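Local coordinates for protein YaeO (Vibrio cholerae serotype O1, PDB 6JIE) that inhibits Rho-dependent transcription termination by dissociating the Rho hexamer, and resembles the RNA chaperone Hfq in structure, at residues Q42-I47 / L57-Q62; L12-H17 / A35-N40; V20-K25 / S64-L69; F16-K21 / S70-F75. One frame throughout, in Å; residues are numbered along the deposited sequence.

Contact 1. Residues Q42-I47 / L57-Q62; sequences QKQECI and LLETDQ. With MG (magnesium ion), chain C.
The side-chain amide of Gln-44 lies over the carboxylate of Glu-59, the two planes only 8° apart. Glu-59 OE1 is 3.3 Å from Gln-44 CD, but it faces another acceptor, Gln-44 OE1, and is poorly angled to Gln-44 NE2, so the contact is a stack without a direct hydrogen bond. A water links them, though only weakly on the Glu-59 side. It donates to Gln-44 OE1 and reaches Glu-59 OE2 weakly. Glu-59 leaves the strand pointing away from 42-47, but CG is anti to the carbonyl carbon (chi1 -67°), and the extended chain brings the carboxylate back to Gln-44.

A magnesium ion sits beside this stack. Asp-61 OD1 binds magnesium directly at 2.2 Å. Glu-59 OE1 holds the ion only in the second shell, by accepting a hydrogen bond from a water that is itself a magnesium ligand.

Behind these polar groups the backbones pair as antiparallel strands. Ile-47 N donates to Leu-58 O at 2.9 Å, and Leu-58 N returns a nearly straight bond to Ile-47 O at 3.0 Å. Thr-60 N then bonds Glu-45 O at 3.0 Å. The methyl CG2 of Thr-60 is turned in against the backbone of Cys-46 and Ile-47, while OG1 points to a water shared weakly with Glu-45 OE1. Cys-46 CB meets Leu-57 CB at 4.0 Å.

The two segments belong to the hairpin of strands 45-50 and 55-59. Strand 33-39 flanks 45-50 on its other edge, and Leu-22 of strand 19-24 packs against both Ile-47 and Leu-58.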
loop_
_atom_site.group_PDB
_atom_site.type_symbol
_atom_site.label_atom_id
_atom_site.label_comp_id
_atom_site.label_asym_id
_atom_site.label_seq_id
_atom_site.Cartn_x
_atom_site.Cartn_y
_atom_site.Cartn_z
ATOM N N GLN A 42 15.526 21.463 1.174
ATOM C CA GLN A 42 15.276 22.836 0.774
ATOM C C GLN A 42 14.218 23.525 1.633
ATOM O O GLN A 42 13.889 24.691 1.369
ATOM C CB GLN A 42 14.857 22.859 -0.693
ATOM C CG GLN A 42 15.990 22.549 -1.659
ATOM C CD GLN A 42 15.491 22.404 -3.078
ATOM O OE1 GLN A 42 15.695 23.286 -3.916
ATOM N NE2 GLN A 42 14.819 21.292 -3.355
ATOM N N LYS A 43 13.707 22.839 2.657
ATOM C CA LYS A 43 12.704 23.339 3.594
ATOM C C LYS A 43 11.350 23.537 2.936
ATOM O O LYS A 43 10.538 24.337 3.418
ATOM C CB LYS A 43 13.142 24.644 4.276
ATOM C CG LYS A 43 14.532 24.594 4.897
ATOM C CD LYS A 43 14.661 23.468 5.905
ATOM C CE LYS A 43 15.908 23.668 6.746
ATOM N NZ LYS A 43 16.928 24.481 6.022
ATOM N N GLN A 44 11.096 22.823 1.841
ATOM C CA GLN A 44 9.805 22.843 1.170
ATOM C C GLN A 44 8.916 21.760 1.759
ATOM O O GLN A 44 9.394 20.679 2.087
ATOM C CB GLN A 44 9.988 22.606 -0.327
ATOM C CG GLN A 44 10.846 23.686 -1.002
ATOM C CD GLN A 44 11.468 23.227 -2.322
ATOM O OE1 GLN A 44 11.697 22.036 -2.538
ATOM N NE2 GLN A 44 11.750 24.177 -3.202
ATOM N N GLU A 45 7.626 22.068 1.916
ATOM C CA GLU A 45 6.687 21.091 2.462
ATOM C C GLU A 45 6.497 19.962 1.465
ATOM O O GLU A 45 6.239 20.207 0.283
ATOM C CB GLU A 45 5.332 21.731 2.762
ATOM C CG GLU A 45 5.323 22.824 3.817
ATOM C CD GLU A 45 3.913 23.160 4.269
ATOM O OE1 GLU A 45 3.254 22.273 4.853
ATOM O OE2 GLU A 45 3.455 24.297 4.025
ATOM N N CYS A 46 6.592 18.727 1.950
ATOM C CA CYS A 46 6.506 17.555 1.089
ATOM C C CYS A 46 5.595 16.512 1.713
ATOM O O CYS A 46 5.380 16.479 2.928
ATOM C CB CYS A 46 7.883 16.928 0.850
ATOM S SG CYS A 46 8.966 17.964 -0.150
ATOM N N ILE A 47 5.064 15.646 0.860
ATOM C CA ILE A 47 4.535 14.361 1.301
ATOM C C ILE A 47 5.588 13.302 1.003
ATOM O O ILE A 47 6.174 13.287 -0.084
ATOM C CB ILE A 47 3.199 14.036 0.615
ATOM C CG1 ILE A 47 2.764 12.598 0.968
ATOM C CG2 ILE A 47 3.311 14.233 -0.873
ATOM C CD1 ILE A 47 1.422 12.209 0.403
ATOM N N LEU A 57 10.184 12.394 -1.695
ATOM C CA LEU A 57 9.668 13.589 -1.030
ATOM C C LEU A 57 9.171 14.518 -2.121
ATOM O O LEU A 57 9.976 15.157 -2.812
ATOM C CB LEU A 57 10.725 14.285 -0.177
ATOM C CG LEU A 57 11.272 13.492 1.000
ATOM C CD1 LEU A 57 12.200 14.362 1.817
ATOM C CD2 LEU A 57 10.131 12.952 1.848
ATOM N N LEU A 58 7.853 14.591 -2.259
ATOM C CA LEU A 58 7.189 15.310 -3.335
ATOM C C LEU A 58 6.571 16.579 -2.785
ATOM O O LEU A 58 5.793 16.531 -1.827
ATOM C CB LEU A 58 6.118 14.436 -3.984
ATOM C CG LEU A 58 6.688 13.166 -4.605
ATOM C CD1 LEU A 58 5.578 12.162 -4.939
ATOM C CD2 LEU A 58 7.451 13.559 -5.852
ATOM N N GLU A 59 6.898 17.704 -3.407
ATOM C CA GLU A 59 6.477 19.000 -2.899
ATOM C C GLU A 59 4.969 19.140 -2.986
ATOM O O GLU A 59 4.387 19.017 -4.071
ATOM C CB GLU A 59 7.142 20.109 -3.699
ATOM C CG GLU A 59 8.636 20.208 -3.535
ATOM C CD GLU A 59 9.224 21.139 -4.568
ATOM O OE1 GLU A 59 9.094 22.379 -4.425
ATOM O OE2 GLU A 59 9.782 20.620 -5.548
ATOM N N THR A 60 4.335 19.444 -1.854
ATOM C CA THR A 60 2.887 19.577 -1.877
ATOM C C THR A 60 2.443 20.728 -2.768
ATOM O O THR A 60 1.380 20.627 -3.393
ATOM C CB THR A 60 2.335 19.730 -0.457
ATOM O OG1 THR A 60 2.814 20.936 0.145
ATOM C CG2 THR A 60 2.719 18.516 0.398
ATOM N N ASP A 61 3.244 21.811 -2.866
ATOM C CA ASP A 61 2.921 22.905 -3.781
ATOM C C ASP A 61 2.930 22.465 -5.235
ATOM O O ASP A 61 2.418 23.192 -6.094
ATOM C CB ASP A 61 3.908 24.076 -3.654
ATOM C CG ASP A 61 3.800 24.810 -2.336
ATOM O OD1 ASP A 61 4.836 25.359 -1.892
ATOM O OD2 ASP A 61 2.700 24.840 -1.746
ATOM N N GLN A 62 3.544 21.326 -5.542
ATOM C CA GLN A 62 3.627 20.832 -6.907
ATOM C C GLN A 62 2.622 19.728 -7.193
ATOM O O GLN A 62 2.652 19.149 -8.279
ATOM C CB GLN A 62 5.044 20.349 -7.203
ATOM C CG GLN A 62 6.050 21.481 -7.195
ATOM C CD GLN A 62 5.732 22.512 -8.258
ATOM O OE1 GLN A 62 5.281 22.170 -9.353
ATOM N NE2 GLN A 62 5.936 23.782 -7.934
HETATM MG MG MG C . 6.701 25.920 -2.949
HETATM O O HOH W 1 12.834 20.954 -4.840
HETATM O O HOH W 2 5.538 22.403 -1.191
HETATM O O HOH W 3 4.256 24.540 0.753
HETATM O O HOH W 4 1.859 21.175 2.967
HETATM O O HOH W 5 7.511 23.811 -2.784
HETATM O O HOH W 6 6.487 25.814 -5.052
#

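Contact 2. Residues L12-H17 / A35-N40; sequences LACLFH and ADTQRN
A Schellman motif ends helix 9-15 here, and it meets strand 33-39 at a classic beta bulge, where Ala-35 and Asp-36 both face Ala-48. His-17, with positive phi, is the C-prime residue of the motif; its N bonds Cys-14 O at 3.1 Å, and Leu-18 N bonds Ala-13 O.

Cys-14 points its side chain at the bulge. With SG anti to the carbonyl carbon (chi1 -66°), the sulfur lies against the backbone of Asp-36, Cys-14 SG being 3.5 Å from Asp-36 C. It also touches the methyl of Thr-37, Cys-14 SG to Thr-37 CG2 4.1 Å. The carboxylate of Asp-36 turns back to its own strand: Thr-37 N bonds Asp-36 OD1 at 2.7 Å, coming from above the carboxylate plane.

The His-17 ring reaches the strand with its edge. His-17 CE1 is 3.2 Å from Ala-35 O, which lies in the ring plane, while Cys-14 O sits over one ring face, offset outward from the centre. The polar partner of ND1 is Ala-34 O. Tyr-7 of the second subunit stacks on the same ring.

No direct hydrogen bond joins the two segments. A water donates to Cys-14 O at 2.8 Å and weakly to Ala-35 O. The contact thus rests on the packing of the Cys-14 sulfur and on the edge of the His-17 ring at Ala-35 O, with a water between the backbones. The imidazole is held by its ND1 bond and by the stacked tyrosine.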
loop_
_atom_site.group_PDB
_atom_site.type_symbol
_atom_site.label_atom_id
_atom_site.label_comp_id
_atom_site.label_asym_id
_atom_site.label_seq_id
_atom_site.Cartn_x
_atom_site.Cartn_y
_atom_site.Cartn_z
ATOM N N LEU A 12 -4.552 13.539 6.091
ATOM C CA LEU A 12 -5.373 12.364 6.349
ATOM C C LEU A 12 -4.842 11.128 5.632
ATOM O O LEU A 12 -4.838 10.036 6.209
ATOM C CB LEU A 12 -6.824 12.650 5.961
ATOM C CG LEU A 12 -7.846 11.534 6.117
ATOM C CD1 LEU A 12 -9.174 12.144 6.506
ATOM C CD2 LEU A 12 -8.006 10.747 4.827
ATOM N N ALA A 13 -4.396 11.268 4.378
ATOM C CA ALA A 13 -3.794 10.139 3.671
ATOM C C ALA A 13 -2.579 9.600 4.413
ATOM O O ALA A 13 -2.376 8.385 4.492
ATOM C CB ALA A 13 -3.395 10.544 2.248
ATOM N N CYS A 14 -1.751 10.485 4.949
ATOM C CA CYS A 14 -0.608 10.038 5.737
ATOM C C CYS A 14 -1.040 9.420 7.065
ATOM O O CYS A 14 -0.449 8.427 7.509
ATOM C CB CYS A 14 0.336 11.212 5.974
ATOM S SG CYS A 14 1.093 11.817 4.453
ATOM N N LEU A 15 -2.047 10.007 7.730
ATOM C CA LEU A 15 -2.488 9.493 9.025
ATOM C C LEU A 15 -2.878 8.026 8.923
ATOM O O LEU A 15 -2.529 7.215 9.790
ATOM C CB LEU A 15 -3.670 10.322 9.547
ATOM C CG LEU A 15 -4.259 9.936 10.893
ATOM C CD1 LEU A 15 -3.230 10.209 11.982
ATOM C CD2 LEU A 15 -5.559 10.699 11.143
ATOM N N PHE A 16 -3.591 7.664 7.862
ATOM C CA PHE A 16 -4.070 6.303 7.661
ATOM C C PHE A 16 -3.180 5.484 6.727
ATOM O O PHE A 16 -3.541 4.356 6.383
ATOM C CB PHE A 16 -5.500 6.344 7.108
ATOM C CG PHE A 16 -6.499 7.012 8.042
ATOM C CD1 PHE A 16 -6.549 6.667 9.383
ATOM C CD2 PHE A 16 -7.369 7.978 7.575
ATOM C CE1 PHE A 16 -7.475 7.261 10.254
ATOM C CE2 PHE A 16 -8.295 8.585 8.447
ATOM C CZ PHE A 16 -8.329 8.224 9.782
ATOM N N HIS A 17 -2.039 6.021 6.300
ATOM C CA HIS A 17 -1.135 5.352 5.357
ATOM C C HIS A 17 -1.891 4.812 4.150
ATOM O O HIS A 17 -1.829 3.627 3.814
ATOM C CB HIS A 17 -0.342 4.240 6.042
ATOM C CG HIS A 17 0.603 4.756 7.077
ATOM N ND1 HIS A 17 1.452 5.813 6.834
ATOM C CD2 HIS A 17 0.816 4.390 8.363
ATOM C CE1 HIS A 17 2.167 6.058 7.916
ATOM N NE2 HIS A 17 1.802 5.209 8.858
ATOM N N ALA A 35 3.151 8.232 3.454
ATOM C CA ALA A 35 3.906 7.927 4.661
ATOM C C ALA A 35 3.842 9.040 5.695
ATOM O O ALA A 35 3.505 8.789 6.859
ATOM C CB ALA A 35 5.364 7.631 4.298
ATOM N N ASP A 36 4.170 10.264 5.300
ATOM C CA ASP A 36 4.274 11.346 6.265
ATOM C C ASP A 36 4.376 12.652 5.496
ATOM O O ASP A 36 4.629 12.670 4.285
ATOM C CB ASP A 36 5.486 11.157 7.186
ATOM C CG ASP A 36 5.361 11.926 8.496
ATOM O OD1 ASP A 36 4.366 12.660 8.689
ATOM O OD2 ASP A 36 6.266 11.791 9.341
ATOM N N THR A 37 4.141 13.741 6.207
ATOM C CA THR A 37 4.452 15.062 5.697
ATOM C C THR A 37 5.722 15.532 6.386
ATOM O O THR A 37 5.897 15.332 7.592
ATOM C CB THR A 37 3.308 16.044 5.947
ATOM O OG1 THR A 37 2.920 15.969 7.322
ATOM C CG2 THR A 37 2.106 15.700 5.073
ATOM N N GLN A 38 6.636 16.101 5.612
ATOM C CA GLN A 38 7.866 16.614 6.194
ATOM C C GLN A 38 8.432 17.629 5.221
ATOM O O GLN A 38 7.995 17.718 4.074
ATOM C CB GLN A 38 8.869 15.486 6.465
ATOM C CG GLN A 38 9.321 14.775 5.206
ATOM C CD GLN A 38 10.235 13.591 5.486
ATOM O OE1 GLN A 38 11.460 13.720 5.477
ATOM N NE2 GLN A 38 9.642 12.434 5.723
ATOM N N ARG A 39 9.412 18.396 5.690
ATOM C CA ARG A 39 10.130 19.295 4.806
ATOM C C ARG A 39 11.351 18.595 4.225
ATOM O O ARG A 39 12.008 17.802 4.904
ATOM C CB ARG A 39 10.539 20.572 5.554
ATOM C CG ARG A 39 9.329 21.372 6.014
ATOM C CD ARG A 39 9.681 22.818 6.249
ATOM N NE ARG A 39 8.543 23.606 6.722
ATOM C CZ ARG A 39 7.839 24.444 5.963
ATOM N NH1 ARG A 39 8.147 24.611 4.683
ATOM N NH2 ARG A 39 6.827 25.122 6.485
ATOM N N ASN A 40 11.646 18.885 2.960
ATOM C CA ASN A 40 12.843 18.351 2.323
ATOM C C ASN A 40 14.045 19.193 2.740
ATOM O O ASN A 40 13.936 20.088 3.579
ATOM C CB ASN A 40 12.653 18.278 0.807
ATOM C CG ASN A 40 12.368 19.645 0.154
ATOM O OD1 ASN A 40 12.641 20.713 0.717
ATOM N ND2 ASN A 40 11.822 19.599 -1.060
HETATM O O HOH W 7 1.464 8.898 9.556
#

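Contact 3. Residues V20-K25 / S64-L69; sequences VKLTMK and SSMEAL
Thr-23 O is gripped by two backbone amides, Ser-64 N at 2.7 Å and Ser-65 N at 3.1 Å. Both donors lie in the carbonyl plane. Such a shared acceptor marks a classic beta bulge, in which Ser-64 and Ser-65 together face Thr-23. Thr-23 N in turn bonds Ser-65 O. Further along, Lys-21 and Glu-67 exchange two backbone bonds, with Lys-21 N giving a nearly straight one to Glu-67 O (168° at the hydrogen).

The face that carries Lys-21, Thr-23, Ser-65 and Glu-67 is polar. A single water is held at three points: it donates to Lys-21 O at 2.9 Å and bonds both hydroxyls, Thr-23 OG1 and Ser-65 OG. Lys-21 and Glu-67 both start with CG anti to the backbone N and run out extended. Lys-21 NZ and Glu-67 OE1 form a weak salt bridge at 3.5 Å, and the lysine CD touches the same oxygen.

Val-20, Leu-22 and Met-66 pack together on the other face. Leu-22 and Met-66 lie side by side and point the same way, Leu-22 CD2 being 3.7 Å from Met-66 CG. Val-20 CG1 meets that same Met-66 CG at 3.9 Å, so the methionine chain is touched by both neighbours. Ala-13 of helix 9-15 and Leu-49 of strand 45-50 also pack on this apolar face.

The arrangement is that of a two-faced antiparallel sheet. Strands 19-24 and 63-68 are its central pair, within the Hfq-like fold reported for YaeO.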
loop_
_atom_site.group_PDB
_atom_site.type_symbol
_atom_site.label_atom_id
_atom_site.label_comp_id
_atom_site.label_asym_id
_atom_site.label_seq_id
_atom_site.Cartn_x
_atom_site.Cartn_y
_atom_site.Cartn_z
ATOM N N VAL A 20 -2.038 5.740 -2.546
ATOM C CA VAL A 20 -2.460 6.867 -3.372
ATOM C C VAL A 20 -1.629 6.956 -4.639
ATOM O O VAL A 20 -0.479 6.518 -4.690
ATOM C CB VAL A 20 -2.382 8.223 -2.636
ATOM C CG1 VAL A 20 -3.390 8.255 -1.473
ATOM C CG2 VAL A 20 -0.986 8.507 -2.137
ATOM N N LYS A 21 -2.248 7.535 -5.662
ATOM C CA LYS A 21 -1.604 7.937 -6.904
ATOM C C LYS A 21 -1.515 9.456 -6.896
ATOM O O LYS A 21 -2.543 10.148 -6.824
ATOM C CB LYS A 21 -2.394 7.436 -8.114
ATOM C CG LYS A 21 -1.937 8.020 -9.454
ATOM C CD LYS A 21 -2.943 7.634 -10.538
ATOM C CE LYS A 21 -2.773 8.431 -11.815
ATOM N NZ LYS A 21 -3.961 8.237 -12.713
ATOM N N LEU A 22 -0.297 9.976 -6.994
ATOM C CA LEU A 22 -0.073 11.414 -6.993
ATOM C C LEU A 22 0.326 11.858 -8.387
ATOM O O LEU A 22 1.209 11.256 -9.007
ATOM C CB LEU A 22 1.020 11.813 -6.005
ATOM C CG LEU A 22 0.828 11.333 -4.572
ATOM C CD1 LEU A 22 1.968 11.888 -3.746
ATOM C CD2 LEU A 22 -0.494 11.796 -4.030
ATOM N N THR A 23 -0.333 12.891 -8.886
ATOM C CA THR A 23 0.031 13.494 -10.158
ATOM C C THR A 23 0.561 14.896 -9.893
ATOM O O THR A 23 -0.099 15.690 -9.220
ATOM C CB THR A 23 -1.164 13.541 -11.114
ATOM O OG1 THR A 23 -1.750 12.234 -11.238
ATOM C CG2 THR A 23 -0.710 14.002 -12.498
ATOM N N MET A 24 1.745 15.190 -10.423
ATOM C CA MET A 24 2.378 16.483 -10.225
ATOM C C MET A 24 1.962 17.450 -11.321
ATOM O O MET A 24 1.417 17.058 -12.360
ATOM C CB MET A 24 3.907 16.354 -10.213
ATOM C CG MET A 24 4.445 15.221 -9.326
ATOM S SD MET A 24 3.911 15.227 -7.600
ATOM C CE MET A 24 4.757 16.689 -6.999
ATOM N N LYS A 25 2.237 18.738 -11.078
ATOM C CA LYS A 25 1.917 19.760 -12.066
ATOM C C LYS A 25 2.714 19.561 -13.342
ATOM O O LYS A 25 2.283 20.010 -14.406
ATOM C CB LYS A 25 2.160 21.154 -11.475
ATOM C CG LYS A 25 1.081 21.544 -10.449
ATOM C CD LYS A 25 1.276 22.924 -9.818
ATOM C CE LYS A 25 0.350 23.073 -8.597
ATOM N NZ LYS A 25 0.456 24.413 -7.953
ATOM N N SER A 64 -0.770 18.150 -8.386
ATOM C CA SER A 64 -1.961 18.437 -9.176
ATOM C C SER A 64 -3.173 17.653 -8.695
ATOM O O SER A 64 -4.279 18.198 -8.638
ATOM C CB SER A 64 -1.716 18.129 -10.656
ATOM O OG SER A 64 -2.871 18.417 -11.429
ATOM N N SER A 65 -2.994 16.386 -8.336
ATOM C CA SER A 65 -4.118 15.591 -7.860
ATOM C C SER A 65 -3.598 14.446 -7.006
ATOM O O SER A 65 -2.439 14.032 -7.120
ATOM C CB SER A 65 -4.962 15.051 -9.024
ATOM O OG SER A 65 -4.207 14.184 -9.861
ATOM N N MET A 66 -4.469 13.964 -6.120
ATOM C CA MET A 66 -4.224 12.763 -5.327
ATOM C C MET A 66 -5.417 11.838 -5.510
ATOM O O MET A 66 -6.564 12.256 -5.312
ATOM C CB MET A 66 -4.033 13.091 -3.834
ATOM C CG MET A 66 -4.024 11.861 -2.937
ATOM S SD MET A 66 -3.556 12.302 -1.247
ATOM C CE MET A 66 -5.009 13.241 -0.777
ATOM N N GLU A 67 -5.153 10.595 -5.905
ATOM C CA GLU A 67 -6.195 9.615 -6.197
ATOM C C GLU A 67 -6.066 8.433 -5.245
ATOM O O GLU A 67 -4.976 7.883 -5.074
ATOM C CB GLU A 67 -6.093 9.141 -7.653
ATOM C CG GLU A 67 -7.026 7.995 -8.023
ATOM C CD GLU A 67 -6.958 7.647 -9.490
ATOM O OE1 GLU A 67 -6.382 8.432 -10.256
ATOM O OE2 GLU A 67 -7.503 6.604 -9.888
ATOM N N ALA A 68 -7.179 8.046 -4.620
ATOM C CA ALA A 68 -7.194 6.853 -3.783
ATOM C C ALA A 68 -6.980 5.592 -4.613
ATOM O O ALA A 68 -7.610 5.410 -5.662
ATOM C CB ALA A 68 -8.523 6.759 -3.039
ATOM N N LEU A 69 -6.102 4.706 -4.137
ATOM C CA LEU A 69 -5.936 3.391 -4.742
ATOM C C LEU A 69 -6.608 2.288 -3.927
ATOM O O LEU A 69 -6.402 1.102 -4.206
ATOM C CB LEU A 69 -4.452 3.063 -4.940
ATOM C CG LEU A 69 -3.710 4.028 -5.867
ATOM C CD1 LEU A 69 -2.240 3.657 -5.971
ATOM C CD2 LEU A 69 -4.371 4.072 -7.246
HETATM O O HOH W 8 -3.359 11.538 -9.212
#

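Contact 4. Residues F16-K21 / S70-F75; sequences FHLPVK and SEQPHF
Phe-16 lays its ring near that of His-74, the planes 20° apart but slid so far that they barely overlap. The centroids are 5.2 Å apart, and the closest approach is from Phe-16 CE2 to His-74 NE2 at 3.7 Å. Pro-73 CG sits over the centre of one face of the imidazole.

Leu-18 reaches into the loop with one methyl. Leu-18 CD1 touches Gln-72 NE2 and lies 3.8 Å from Phe-75 CE2. Val-20 CG1 comes to the edge of the same ring, near its plane, at CZ. The amide of Gln-72 lies over that ring, with NE2 3.7 Å above its centre. The bend at chi2 (87°) folds the glutamine back over the ring and turns OE1 to the loop backbone. There Gln-72 OE1 accepts two hydrogen bonds: His-74 N at 2.8 Å, almost along the C=O axis, and Phe-75 N at 3.2 Å. Both ends of the amide are therefore engaged, which fixes its rotation.

At the other end Ser-70 rests on Pro-19, Ser-70 OG to Pro-19 CG 3.4 Å. A water joins the segments: it donates to Pro-19 O at 2.9 Å, accepts from Gln-72 NE2 and bonds Ser-70 OG.

Leu-12 of helix 9-15 adds to this cluster, touching Leu-18, Phe-75 and the His-74 imidazole, and Glu-11 of the second subunit packs on Pro-19 and Ser-70. This is the connecting loop between strands 63-68 and 77-79, folded around a glutamine side chain and laid over the end of a helix and the start of a strand.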
loop_
_atom_site.group_PDB
_atom_site.type_symbol
_atom_site.label_atom_id
_atom_site.label_comp_id
_atom_site.label_asym_id
_atom_site.label_seq_id
_atom_site.Cartn_x
_atom_site.Cartn_y
_atom_site.Cartn_z
ATOM N N PHE A 16 -3.591 7.664 7.862
ATOM C CA PHE A 16 -4.070 6.303 7.661
ATOM C C PHE A 16 -3.180 5.484 6.727
ATOM O O PHE A 16 -3.541 4.356 6.383
ATOM C CB PHE A 16 -5.500 6.344 7.108
ATOM C CG PHE A 16 -6.499 7.012 8.042
ATOM C CD1 PHE A 16 -6.549 6.667 9.383
ATOM C CD2 PHE A 16 -7.369 7.978 7.575
ATOM C CE1 PHE A 16 -7.475 7.261 10.254
ATOM C CE2 PHE A 16 -8.295 8.585 8.447
ATOM C CZ PHE A 16 -8.329 8.224 9.782
ATOM N N HIS A 17 -2.039 6.021 6.300
ATOM C CA HIS A 17 -1.135 5.352 5.357
ATOM C C HIS A 17 -1.891 4.812 4.150
ATOM O O HIS A 17 -1.829 3.627 3.814
ATOM C CB HIS A 17 -0.342 4.240 6.042
ATOM C CG HIS A 17 0.603 4.756 7.077
ATOM N ND1 HIS A 17 1.452 5.813 6.834
ATOM C CD2 HIS A 17 0.816 4.390 8.363
ATOM C CE1 HIS A 17 2.167 6.058 7.916
ATOM N NE2 HIS A 17 1.802 5.209 8.858
ATOM N N LEU A 18 -2.596 5.704 3.503
ATOM C CA LEU A 18 -3.445 5.273 2.405
ATOM C C LEU A 18 -2.620 5.047 1.144
ATOM O O LEU A 18 -1.707 5.820 0.860
ATOM C CB LEU A 18 -4.512 6.321 2.118
ATOM C CG LEU A 18 -5.556 6.544 3.212
ATOM C CD1 LEU A 18 -6.615 7.520 2.709
ATOM C CD2 LEU A 18 -6.194 5.225 3.620
ATOM N N PRO A 19 -2.958 4.027 0.348
ATOM C CA PRO A 19 -2.360 3.903 -0.985
ATOM C C PRO A 19 -2.927 4.976 -1.901
ATOM O O PRO A 19 -4.147 5.115 -2.019
ATOM C CB PRO A 19 -2.781 2.502 -1.434
ATOM C CG PRO A 19 -4.075 2.253 -0.703
ATOM C CD PRO A 19 -3.911 2.945 0.635
ATOM N N VAL A 20 -2.038 5.740 -2.546
ATOM C CA VAL A 20 -2.460 6.867 -3.372
ATOM C C VAL A 20 -1.629 6.956 -4.639
ATOM O O VAL A 20 -0.479 6.518 -4.690
ATOM C CB VAL A 20 -2.382 8.223 -2.636
ATOM C CG1 VAL A 20 -3.390 8.255 -1.473
ATOM C CG2 VAL A 20 -0.986 8.507 -2.137
ATOM N N LYS A 21 -2.248 7.535 -5.662
ATOM C CA LYS A 21 -1.604 7.937 -6.904
ATOM C C LYS A 21 -1.515 9.456 -6.896
ATOM O O LYS A 21 -2.543 10.148 -6.824
ATOM C CB LYS A 21 -2.394 7.436 -8.114
ATOM C CG LYS A 21 -1.937 8.020 -9.454
ATOM C CD LYS A 21 -2.943 7.634 -10.538
ATOM C CE LYS A 21 -2.773 8.431 -11.815
ATOM N NZ LYS A 21 -3.961 8.237 -12.713
ATOM N N SER A 70 -7.402 2.647 -2.932
ATOM C CA SER A 70 -8.196 1.671 -2.203
ATOM C C SER A 70 -9.571 2.252 -1.943
ATOM O O SER A 70 -9.793 3.462 -2.062
ATOM C CB SER A 70 -7.549 1.286 -0.866
ATOM O OG SER A 70 -7.425 2.441 -0.050
ATOM N N GLU A 71 -10.488 1.368 -1.563
ATOM C CA GLU A 71 -11.815 1.786 -1.147
ATOM C C GLU A 71 -11.732 2.335 0.269
ATOM O O GLU A 71 -11.333 1.622 1.198
ATOM C CB GLU A 71 -12.793 0.617 -1.219
ATOM C CG GLU A 71 -14.234 0.977 -0.903
ATOM C CD GLU A 71 -14.951 -0.142 -0.177
ATOM O OE1 GLU A 71 -15.312 0.052 1.002
ATOM O OE2 GLU A 71 -15.141 -1.218 -0.780
ATOM N N GLN A 72 -12.095 3.599 0.430
ATOM C CA GLN A 72 -12.209 4.213 1.742
ATOM C C GLN A 72 -13.164 5.392 1.630
ATOM O O GLN A 72 -13.439 5.865 0.521
ATOM C CB GLN A 72 -10.833 4.643 2.287
ATOM C CG GLN A 72 -9.808 5.055 1.251
ATOM C CD GLN A 72 -9.912 6.523 0.899
ATOM O OE1 GLN A 72 -10.822 7.218 1.347
ATOM N NE2 GLN A 72 -8.979 6.997 0.092
ATOM N N PRO A 73 -13.733 5.848 2.745
ATOM C CA PRO A 73 -14.804 6.849 2.673
ATOM C C PRO A 73 -14.327 8.283 2.525
ATOM O O PRO A 73 -15.166 9.190 2.520
ATOM C CB PRO A 73 -15.519 6.659 4.016
ATOM C CG PRO A 73 -14.411 6.290 4.931
ATOM C CD PRO A 73 -13.548 5.358 4.126
ATOM N N HIS A 74 -13.026 8.526 2.402
ATOM C CA HIS A 74 -12.526 9.887 2.533
ATOM C C HIS A 74 -12.439 10.607 1.196
ATOM O O HIS A 74 -12.877 11.755 1.089
ATOM C CB HIS A 74 -11.174 9.870 3.233
ATOM C CG HIS A 74 -11.204 9.120 4.524
ATOM N ND1 HIS A 74 -11.865 9.597 5.632
ATOM C CD2 HIS A 74 -10.715 7.905 4.864
ATOM C CE1 HIS A 74 -11.759 8.720 6.614
ATOM N NE2 HIS A 74 -11.070 7.683 6.174
ATOM N N PHE A 75 -11.887 9.954 0.174
ATOM C CA PHE A 75 -11.799 10.581 -1.136
ATOM C C PHE A 75 -11.631 9.518 -2.211
ATOM O O PHE A 75 -11.178 8.396 -1.951
ATOM C CB PHE A 75 -10.646 11.601 -1.213
ATOM C CG PHE A 75 -9.294 11.030 -0.879
ATOM C CD1 PHE A 75 -8.502 10.458 -1.868
ATOM C CD2 PHE A 75 -8.800 11.095 0.417
ATOM C CE1 PHE A 75 -7.254 9.948 -1.562
ATOM C CE2 PHE A 75 -7.560 10.587 0.732
ATOM C CZ PHE A 75 -6.777 10.014 -0.265
HETATM O O HOH W 9 -6.727 5.019 -0.782
#

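In the fold
Contacts 2, 4 and 3 open in that order along the chain, with first segments that overlap in turn; contact 1 lies wholly between the two segments of contact 3. Contacts 3 and 4 share strand 19-24, and their centres are 11 Å apart. Contacts 2 and 4 share Phe-16 and His-17 at the end of helix 9-15. Both touch the second subunit, as does contact 3 through Leu-69. Contact 1 is joined to contact 2 through neighbouring strands 33-39 and 45-50. It lies about 20 Å from contact 4, centre to centre, across the middle of the chain. No other protein chain of the assembly touches contact 1, which holds the magnesium ligand Asp-61.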